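Local coordinates for Mypaa.01249.c (Mycobacterium paratuberculosis, PDB 3RD5), which probably acts as an oxidoreductase of the short-chain dehydrogenase/reductase family, though its substrate and reaction remain uncharacterized, at residues L127-A141 against P189-T202. Residues are numbered along the deposited sequence; the frame is centred on the assembly and turned at random. Where two conformers were deposited one is given.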
ATOM      1  N   LEU A 127      -6.946  -1.101 -11.866  1.00 16.46           N
ATOM      2  CA  LEU A 127      -6.057  -1.872 -12.715  1.00 16.13           C
ATOM      3  C   LEU A 127      -6.257  -1.699 -14.226  1.00 16.94           C
ATOM      4  O   LEU A 127      -5.250  -1.577 -14.935  1.00 17.51           O
ATOM      5  CB  LEU A 127      -6.091  -3.367 -12.371  1.00 17.00           C
ATOM      6  CG  LEU A 127      -5.153  -3.827 -11.276  1.00 17.63           C
ATOM      7  CD1 LEU A 127      -5.497  -5.254 -10.842  1.00 19.13           C
ATOM      8  CD2 LEU A 127      -3.663  -3.773 -11.654  1.00 18.29           C
ATOM      9  N   PRO A 128      -7.505  -1.658 -14.702  1.00 17.60           N
ATOM     10  CA  PRO A 128      -7.703  -1.472 -16.151  1.00 18.94           C
ATOM     11  C   PRO A 128      -7.187  -0.148 -16.712  1.00 18.17           C
ATOM     12  O   PRO A 128      -7.098  -0.015 -17.954  1.00 20.32           O
ATOM     13  CB  PRO A 128      -9.225  -1.569 -16.302  1.00 19.91           C
ATOM     14  CG  PRO A 128      -9.671  -2.316 -15.123  1.00 19.87           C
ATOM     15  CD  PRO A 128      -8.785  -1.884 -14.010  1.00 17.85           C
ATOM     16  N   ARG A 129      -6.915   0.822 -15.850  1.00 17.18           N
ATOM     17  CA  ARG A 129      -6.484   2.161 -16.244  1.00 18.01           C
ATOM     18  C   ARG A 129      -5.108   2.543 -15.695  1.00 17.39           C
ATOM     19  O   ARG A 129      -4.706   3.703 -15.766  1.00 18.21           O
ATOM     20  CB  ARG A 129      -7.542   3.180 -15.848  1.00 19.06           C
ATOM     21  CG  ARG A 129      -8.913   2.848 -16.476  1.00 20.32           C
ATOM     22  CD  ARG A 129      -9.936   3.978 -16.317  1.00 22.99           C
ATOM     23  NE  ARG A 129     -10.190   4.299 -14.931  1.00 21.83           N
ATOM     24  CZ  ARG A 129     -10.906   3.584 -14.087  1.00 24.18           C
ATOM     25  NH1 ARG A 129     -11.471   2.446 -14.458  1.00 25.67           N
ATOM     26  NH2 ARG A 129     -11.066   4.017 -12.838  1.00 26.45           N
ATOM     27  N   LEU A 130      -4.374   1.547 -15.221  1.00 16.94           N
ATOM     28  CA  LEU A 130      -2.996   1.719 -14.746  0.70 16.40           C
ATOM     29  C   LEU A 130      -2.007   1.293 -15.827  1.00 17.01           C
ATOM     30  O   LEU A 130      -2.231   0.300 -16.556  1.00 18.31           O
ATOM     31  CB  LEU A 130      -2.726   0.873 -13.500  0.70 16.86           C
ATOM     32  CG  LEU A 130      -3.399   1.289 -12.192  0.70 17.66           C
ATOM     33  CD1 LEU A 130      -2.954   0.362 -11.024  0.70 17.82           C
ATOM     34  CD2 LEU A 130      -3.175   2.783 -11.857  0.70 20.78           C
ATOM     35  N   THR A 131      -0.878   2.011 -15.918  1.00 17.47           N
ATOM     36  CA  THR A 131       0.120   1.733 -16.963  1.00 17.67           C
ATOM     37  C   THR A 131       1.460   1.103 -16.546  1.00 17.93           C
ATOM     38  O   THR A 131       2.140   0.495 -17.406  1.00 19.39           O
ATOM     39  CB  THR A 131       0.478   2.987 -17.766  1.00 18.70           C
ATOM     40  OG1 THR A 131       1.249   3.877 -16.949  1.00 20.23           O
ATOM     41  CG2 THR A 131      -0.778   3.684 -18.290  1.00 19.96           C
ATOM     42  N   ASP A 132       1.861   1.242 -15.282  1.00 15.81           N
ATOM     43  CA  ASP A 132       3.177   0.750 -14.852  1.00 15.83           C
ATOM     44  C   ASP A 132       3.113  -0.212 -13.690  1.00 14.18           C
ATOM     45  O   ASP A 132       3.413  -1.398 -13.856  1.00 15.40           O
ATOM     46  CB  ASP A 132       4.090   1.957 -14.555  1.00 16.03           C
ATOM     47  CG  ASP A 132       5.453   1.587 -14.009  1.00 17.82           C
ATOM     48  OD1 ASP A 132       5.799   0.402 -13.801  1.00 18.56           O
ATOM     49  OD2 ASP A 132       6.247   2.545 -13.792  1.00 21.19           O
ATOM     50  N   ARG A 133       2.742   0.251 -12.481  1.00 13.99           N
ATOM     51  CA  ARG A 133       2.911  -0.592 -11.318  1.00 13.39           C
ATOM     52  C   ARG A 133       2.044  -0.217 -10.137  1.00 13.68           C
ATOM     53  O   ARG A 133       1.578   0.950 -10.016  1.00 13.51           O
ATOM     54  CB  ARG A 133       4.385  -0.628 -10.866  1.00 14.61           C
ATOM     55  CG  ARG A 133       4.899   0.703 -10.357  1.00 14.74           C
ATOM     56  CD  ARG A 133       6.388   0.736 -10.063  1.00 14.97           C
ATOM     57  NE  ARG A 133       7.200   0.487 -11.267  1.00 14.83           N
ATOM     58  CZ  ARG A 133       8.530   0.454 -11.283  1.00 15.13           C
ATOM     59  NH1 ARG A 133       9.223   0.532 -10.170  1.00 15.23           N
ATOM     60  NH2 ARG A 133       9.153   0.242 -12.447  1.00 16.70           N
ATOM     61  N   VAL A 134       1.852  -1.208  -9.258  1.00 13.01           N
ATOM     62  CA  VAL A 134       1.248  -1.065  -7.930  1.00 12.22           C
ATOM     63  C   VAL A 134       2.344  -1.308  -6.910  1.00 13.11           C
ATOM     64  O   VAL A 134       3.032  -2.320  -6.975  1.00 13.78           O
ATOM     65  CB  VAL A 134       0.124  -2.086  -7.730  1.00 13.19           C
ATOM     66  CG1 VAL A 134      -0.492  -1.937  -6.333  1.00 14.27           C
ATOM     67  CG2 VAL A 134      -0.969  -1.969  -8.849  1.00 14.34           C
ATOM     68  N   VAL A 135       2.497  -0.402  -5.953  1.00 11.89           N
ATOM     69  CA  VAL A 135       3.425  -0.556  -4.815  1.00 11.93           C
ATOM     70  C   VAL A 135       2.577  -0.596  -3.564  1.00 12.05           C
ATOM     71  O   VAL A 135       1.870   0.391  -3.273  1.00 12.62           O
ATOM     72  CB  VAL A 135       4.419   0.612  -4.711  1.00 11.74           C
ATOM     73  CG1 VAL A 135       5.346   0.431  -3.508  1.00 13.61           C
ATOM     74  CG2 VAL A 135       5.254   0.722  -6.004  1.00 14.49           C
ATOM     75  N   THR A 136       2.681  -1.690  -2.785  1.00 11.13           N
ATOM     76  CA  THR A 136       1.937  -1.802  -1.507  1.00 11.34           C
ATOM     77  C   THR A 136       2.906  -1.745  -0.355  1.00 11.26           C
ATOM     78  O   THR A 136       3.911  -2.483  -0.371  1.00 12.65           O
ATOM     79  CB  THR A 136       1.098  -3.096  -1.526  1.00 11.70           C
ATOM     80  OG1 THR A 136       0.179  -3.053  -2.637  1.00 12.22           O
ATOM     81  CG2 THR A 136       0.261  -3.220  -0.241  1.00 13.64           C
ATOM     82  N   VAL A 137       2.622  -0.907   0.626  1.00 11.31           N
ATOM     83  CA  VAL A 137       3.505  -0.715   1.767  1.00 11.23           C
ATOM     84  C   VAL A 137       3.126  -1.722   2.860  1.00 12.25           C
ATOM     85  O   VAL A 137       1.968  -1.755   3.296  1.00 13.38           O
ATOM     86  CB  VAL A 137       3.525   0.752   2.253  1.00 11.87           C
ATOM     87  CG1 VAL A 137       4.604   0.922   3.339  1.00 13.38           C
ATOM     88  CG2 VAL A 137       3.805   1.722   1.061  1.00 13.51           C
ATOM     89  N   SER A 138       4.104  -2.519   3.309  1.00 12.06           N
ATOM     90  CA  SER A 138       3.957  -3.474   4.394  1.00 12.21           C
ATOM     91  C   SER A 138       4.821  -3.076   5.598  1.00 11.76           C
ATOM     92  O   SER A 138       5.042  -1.884   5.845  1.00 12.16           O
ATOM     93  CB  SER A 138       4.230  -4.861   3.834  1.00 12.56           C
ATOM     94  OG  SER A 138       4.027  -5.899   4.808  1.00 12.50           O
ATOM     95  N   SER A 139       5.276  -4.041   6.389  1.00 12.23           N
ATOM     96  CA  SER A 139       5.990  -3.786   7.615  1.00 12.10           C
ATOM     97  C   SER A 139       6.746  -5.017   8.064  1.00 12.84           C
ATOM     98  O   SER A 139       6.306  -6.148   7.773  1.00 12.87           O
ATOM     99  CB  SER A 139       4.969  -3.452   8.710  1.00 13.06           C
ATOM    100  OG  SER A 139       5.544  -3.374  10.015  1.00 13.61           O
ATOM    101  N   MET A 140       7.807  -4.836   8.847  1.00 13.16           N
ATOM    102  CA  MET A 140       8.425  -5.931   9.600  1.00 14.06           C
ATOM    103  C   MET A 140       7.423  -6.673  10.479  1.00 14.14           C
ATOM    104  O   MET A 140       7.632  -7.859  10.809  1.00 14.48           O
ATOM    105  CB  MET A 140       9.571  -5.402  10.465  1.00 16.54           C
ATOM    106  CG  MET A 140      10.794  -4.984   9.724  1.00 19.26           C
ATOM    107  SD  MET A 140      11.694  -6.243   8.896  1.00 20.96           S
ATOM    108  CE  MET A 140      12.371  -7.080  10.325  1.00 22.93           C
ATOM    109  N   ALA A 141       6.353  -6.011  10.882  1.00 14.05           N
ATOM    110  CA  ALA A 141       5.308  -6.651  11.660  1.00 13.11           C
ATOM    111  C   ALA A 141       4.631  -7.788  10.943  1.00 13.67           C
ATOM    112  O   ALA A 141       3.925  -8.580  11.584  1.00 13.82           O
ATOM    113  CB  ALA A 141       4.255  -5.619  12.133  1.00 14.54           C
ATOM    114  N   PRO A 189       1.843  -5.989 -18.807  1.00 20.75           N
ATOM    115  CA  PRO A 189       3.174  -5.443 -18.501  1.00 20.67           C
ATOM    116  C   PRO A 189       3.264  -4.820 -17.098  1.00 19.53           C
ATOM    117  O   PRO A 189       4.346  -4.401 -16.685  1.00 20.41           O
ATOM    118  CB  PRO A 189       3.368  -4.392 -19.576  1.00 22.73           C
ATOM    119  CG  PRO A 189       2.010  -3.867 -19.810  1.00 22.35           C
ATOM    120  CD  PRO A 189       1.069  -5.062 -19.658  1.00 21.14           C
ATOM    121  N   LEU A 190       2.155  -4.780 -16.388  1.00 17.75           N
ATOM    122  CA  LEU A 190       2.153  -4.195 -15.041  1.00 16.48           C
ATOM    123  C   LEU A 190       2.916  -5.060 -14.076  1.00 16.01           C
ATOM    124  O   LEU A 190       2.930  -6.295 -14.193  1.00 16.89           O
ATOM    125  CB  LEU A 190       0.732  -3.988 -14.512  1.00 16.85           C
ATOM    126  CG  LEU A 190      -0.189  -3.066 -15.308  1.00 18.88           C
ATOM    127  CD1 LEU A 190      -1.616  -3.097 -14.703  1.00 21.56           C
ATOM    128  CD2 LEU A 190       0.354  -1.644 -15.360  1.00 21.36           C
ATOM    129  N   ARG A 191       3.517  -4.409 -13.089  1.00 14.65           N
ATOM    130  CA  ARG A 191       4.206  -5.101 -11.970  1.00 14.71           C
ATOM    131  C   ARG A 191       3.536  -4.741 -10.656  1.00 14.53           C
ATOM    132  O   ARG A 191       3.061  -3.615 -10.458  1.00 15.11           O
ATOM    133  CB  ARG A 191       5.687  -4.740 -11.887  1.00 16.33           C
ATOM    134  CG  ARG A 191       6.485  -5.412 -12.914  1.00 19.25           C
ATOM    135  CD  ARG A 191       7.894  -4.832 -12.975  1.00 21.00           C
ATOM    136  NE  ARG A 191       7.901  -3.597 -13.761  1.00 19.07           N
ATOM    137  CZ  ARG A 191       9.001  -2.970 -14.142  1.00 21.29           C
ATOM    138  NH1 ARG A 191      10.181  -3.348 -13.670  1.00 21.51           N
ATOM    139  NH2 ARG A 191       8.900  -1.945 -14.981  1.00 24.12           N
ATOM    140  N   ALA A 192       3.542  -5.698  -9.740  1.00 12.87           N
ATOM    141  CA  ALA A 192       3.160  -5.504  -8.338  1.00 12.48           C
ATOM    142  C   ALA A 192       4.381  -5.654  -7.466  1.00 12.68           C
ATOM    143  O   ALA A 192       5.060  -6.675  -7.506  1.00 13.50           O
ATOM    144  CB  ALA A 192       2.069  -6.548  -7.935  1.00 14.00           C
ATOM    145  N   LEU A 193       4.661  -4.626  -6.664  1.00 12.58           N
ATOM    146  CA  LEU A 193       5.850  -4.555  -5.806  1.00 12.47           C
ATOM    147  C   LEU A 193       5.424  -4.184  -4.421  1.00 12.24           C
ATOM    148  O   LEU A 193       4.322  -3.683  -4.190  1.00 12.40           O
ATOM    149  CB  LEU A 193       6.828  -3.477  -6.341  1.00 13.10           C
ATOM    150  CG  LEU A 193       7.185  -3.563  -7.821  1.00 14.77           C
ATOM    151  CD1 LEU A 193       8.021  -2.343  -8.284  1.00 18.08           C
ATOM    152  CD2 LEU A 193       7.952  -4.838  -8.099  1.00 16.53           C
ATOM    153  N   ALA A 194       6.298  -4.406  -3.452  1.00 12.04           N
ATOM    154  CA  ALA A 194       6.046  -3.994  -2.078  1.00 12.44           C
ATOM    155  C   ALA A 194       7.267  -3.306  -1.498  1.00 11.45           C
ATOM    156  O   ALA A 194       8.379  -3.453  -1.997  1.00 12.41           O
ATOM    157  CB  ALA A 194       5.629  -5.231  -1.202  1.00 13.00           C
ATOM    158  N   ALA A 195       7.041  -2.527  -0.438  1.00 11.20           N
ATOM    159  CA  ALA A 195       8.090  -1.828   0.308  1.00 11.95           C
ATOM    160  C   ALA A 195       7.697  -1.791   1.756  1.00 11.17           C
ATOM    161  O   ALA A 195       6.519  -1.927   2.103  1.00 11.56           O
ATOM    162  CB  ALA A 195       8.265  -0.369  -0.234  1.00 12.02           C
ATOM    163  N   HIS A 196       8.664  -1.574   2.650  1.00 11.11           N
ATOM    164  CA  HIS A 196       8.340  -1.286   4.036  1.00 11.86           C
ATOM    165  C   HIS A 196       9.313  -0.265   4.604  1.00 12.12           C
ATOM    166  O   HIS A 196      10.464  -0.215   4.167  1.00 12.57           O
ATOM    167  CB  HIS A 196       8.296  -2.580   4.890  1.00 11.88           C
ATOM    168  CG  HIS A 196       9.631  -3.107   5.281  1.00 11.59           C
ATOM    169  ND1 HIS A 196      10.244  -2.747   6.468  1.00 12.46           N
ATOM    170  CD2 HIS A 196      10.481  -3.941   4.638  1.00 12.74           C
ATOM    171  CE1 HIS A 196      11.414  -3.355   6.533  1.00 12.70           C
ATOM    172  NE2 HIS A 196      11.602  -4.080   5.434  1.00 13.14           N
ATOM    173  N   PRO A 197       8.862   0.499   5.623  1.00 11.98           N
ATOM    174  CA  PRO A 197       9.619   1.704   6.009  1.00 12.52           C
ATOM    175  C   PRO A 197      10.655   1.458   7.079  1.00 14.15           C
ATOM    176  O   PRO A 197      11.305   2.436   7.505  1.00 15.92           O
ATOM    177  CB  PRO A 197       8.521   2.635   6.535  1.00 12.81           C
ATOM    178  CG  PRO A 197       7.495   1.690   7.066  1.00 13.35           C
ATOM    179  CD  PRO A 197       7.444   0.599   6.043  1.00 12.07           C
ATOM    180  N   GLY A 198      10.842   0.225   7.537  1.00 13.17           N
ATOM    181  CA  GLY A 198      11.739  -0.011   8.669  1.00 14.11           C
ATOM    182  C   GLY A 198      11.090   0.268  10.006  1.00 13.65           C
ATOM    183  O   GLY A 198       9.912   0.012  10.220  1.00 14.73           O
ATOM    184  N   TYR A 199      11.876   0.832  10.917  1.00 15.17           N
ATOM    185  CA  TYR A 199      11.518   0.914  12.327  1.00 16.33           C
ATOM    186  C   TYR A 199      10.225   1.657  12.645  1.00 16.92           C
ATOM    187  O   TYR A 199       9.577   1.382  13.661  1.00 17.53           O
ATOM    188  CB  TYR A 199      12.681   1.547  13.142  1.00 17.21           C
ATOM    189  CG  TYR A 199      12.979   2.985  12.750  1.00 17.31           C
ATOM    190  CD1 TYR A 199      12.299   4.038  13.361  1.00 20.87           C
ATOM    191  CD2 TYR A 199      13.921   3.296  11.790  1.00 17.11           C
ATOM    192  CE1 TYR A 199      12.538   5.357  12.985  1.00 20.07           C
ATOM    193  CE2 TYR A 199      14.161   4.625  11.388  1.00 17.98           C
ATOM    194  CZ  TYR A 199      13.474   5.646  12.010  1.00 19.74           C
ATOM    195  OH  TYR A 199      13.797   6.968  11.578  1.00 21.45           O
ATOM    196  N   SER A 200       9.860   2.639  11.838  1.00 16.62           N
ATOM    197  CA  SER A 200       8.698   3.490  12.214  1.00 17.22           C
ATOM    198  C   SER A 200       7.399   2.755  12.370  1.00 17.57           C
ATOM    199  O   SER A 200       6.543   3.180  13.150  1.00 19.42           O
ATOM    200  CB  SER A 200       8.500   4.585  11.182  1.00 17.80           C
ATOM    201  OG  SER A 200       8.250   4.093   9.918  1.00 17.06           O
ATOM    202  N   HIS A 201       7.242   1.667  11.629  1.00 16.33           N
ATOM    203  CA  HIS A 201       5.973   0.894  11.659  1.00 16.22           C
ATOM    204  C   HIS A 201       6.182  -0.465  12.246  1.00 17.50           C
ATOM    205  O   HIS A 201       5.817  -1.498  11.698  1.00 19.99           O
ATOM    206  CB  HIS A 201       5.357   0.885  10.263  1.00 16.47           C
ATOM    207  CG  HIS A 201       4.811   2.221   9.880  1.00 15.88           C
ATOM    208  ND1 HIS A 201       5.611   3.307   9.601  1.00 17.63           N
ATOM    209  CD2 HIS A 201       3.530   2.669   9.788  1.00 19.82           C
ATOM    210  CE1 HIS A 201       4.853   4.342   9.284  1.00 20.01           C
ATOM    211  NE2 HIS A 201       3.584   3.980   9.377  1.00 20.82           N
ATOM    212  N   THR A 202       6.698  -0.459  13.459  1.00 17.61           N
ATOM    213  CA  THR A 202       7.015  -1.670  14.186  1.00 18.83           C
ATOM    214  C   THR A 202       6.684  -1.414  15.660  1.00 19.48           C
ATOM    215  O   THR A 202       6.470  -0.276  16.077  1.00 20.93           O
ATOM    216  CB  THR A 202       8.496  -2.081  14.089  1.00 18.87           C
ATOM    217  OG1 THR A 202       9.292  -1.139  14.822  1.00 20.61           O
ATOM    218  CG2 THR A 202       8.941  -2.170  12.649  1.00 19.93           C
TER
HETATM  219  O   HOH W   1       5.712  -2.410 -15.195  1.00 18.78           O
HETATM  220  O   HOH W   2       1.572  -4.572  -4.486  1.00 13.26           O
HETATM  221  O   HOH W   3       8.650  -2.085   8.756  1.00 14.53           O
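R133 and R191 begin the parallel pairing of strands 133-137 and 191-195, a ladder of backbone hydrogen bonds running from R191 N to D132 O at one end to S138 N on A195 O at the other. The R133 side chain runs along the face it shares with V135, L193 and A195. Its CB lies 3.3 Å from R191 O, with CG wedged between the backbone N and the carbonyl carbon (chi1 66°). CD then packs against L193 CD1 at 3.9 Å, before a bend at chi3 turns the guanidinium. NE donates a nearly straight bond of 2.9 Å to D132 OD1, in the guanidinium plane but from above the carboxylate plane, forming a salt bridge. NH1 passes 3.6 Å from L193 CD1 and is taken up by the carbonyls of A238 and Q241. NH2 sits over one face of the R191 guanidinium, 3.4 Å from R191 NH2; D132, itself bridged to R17, probably eases this approach of like charges, as does D242, which pairs with R191 NH1, an atom that also donates to the carbonyl of L243. Beyond the strands, M140 SD lies obliquely 4.4 Å from the centroid of the H196 ring, while a water links H196 ND1 to M140 N and G198 O. S139 OG, held anti to its own N (chi1 171°), accepts from A141 N, closing an ST turn, and donates to H201 O, which joins the two post-strand loops. Adjacent parallel strands joined through helix 161-185 form a beta-alpha-beta unit of the Rossmann fold, as in other short-chain dehydrogenases.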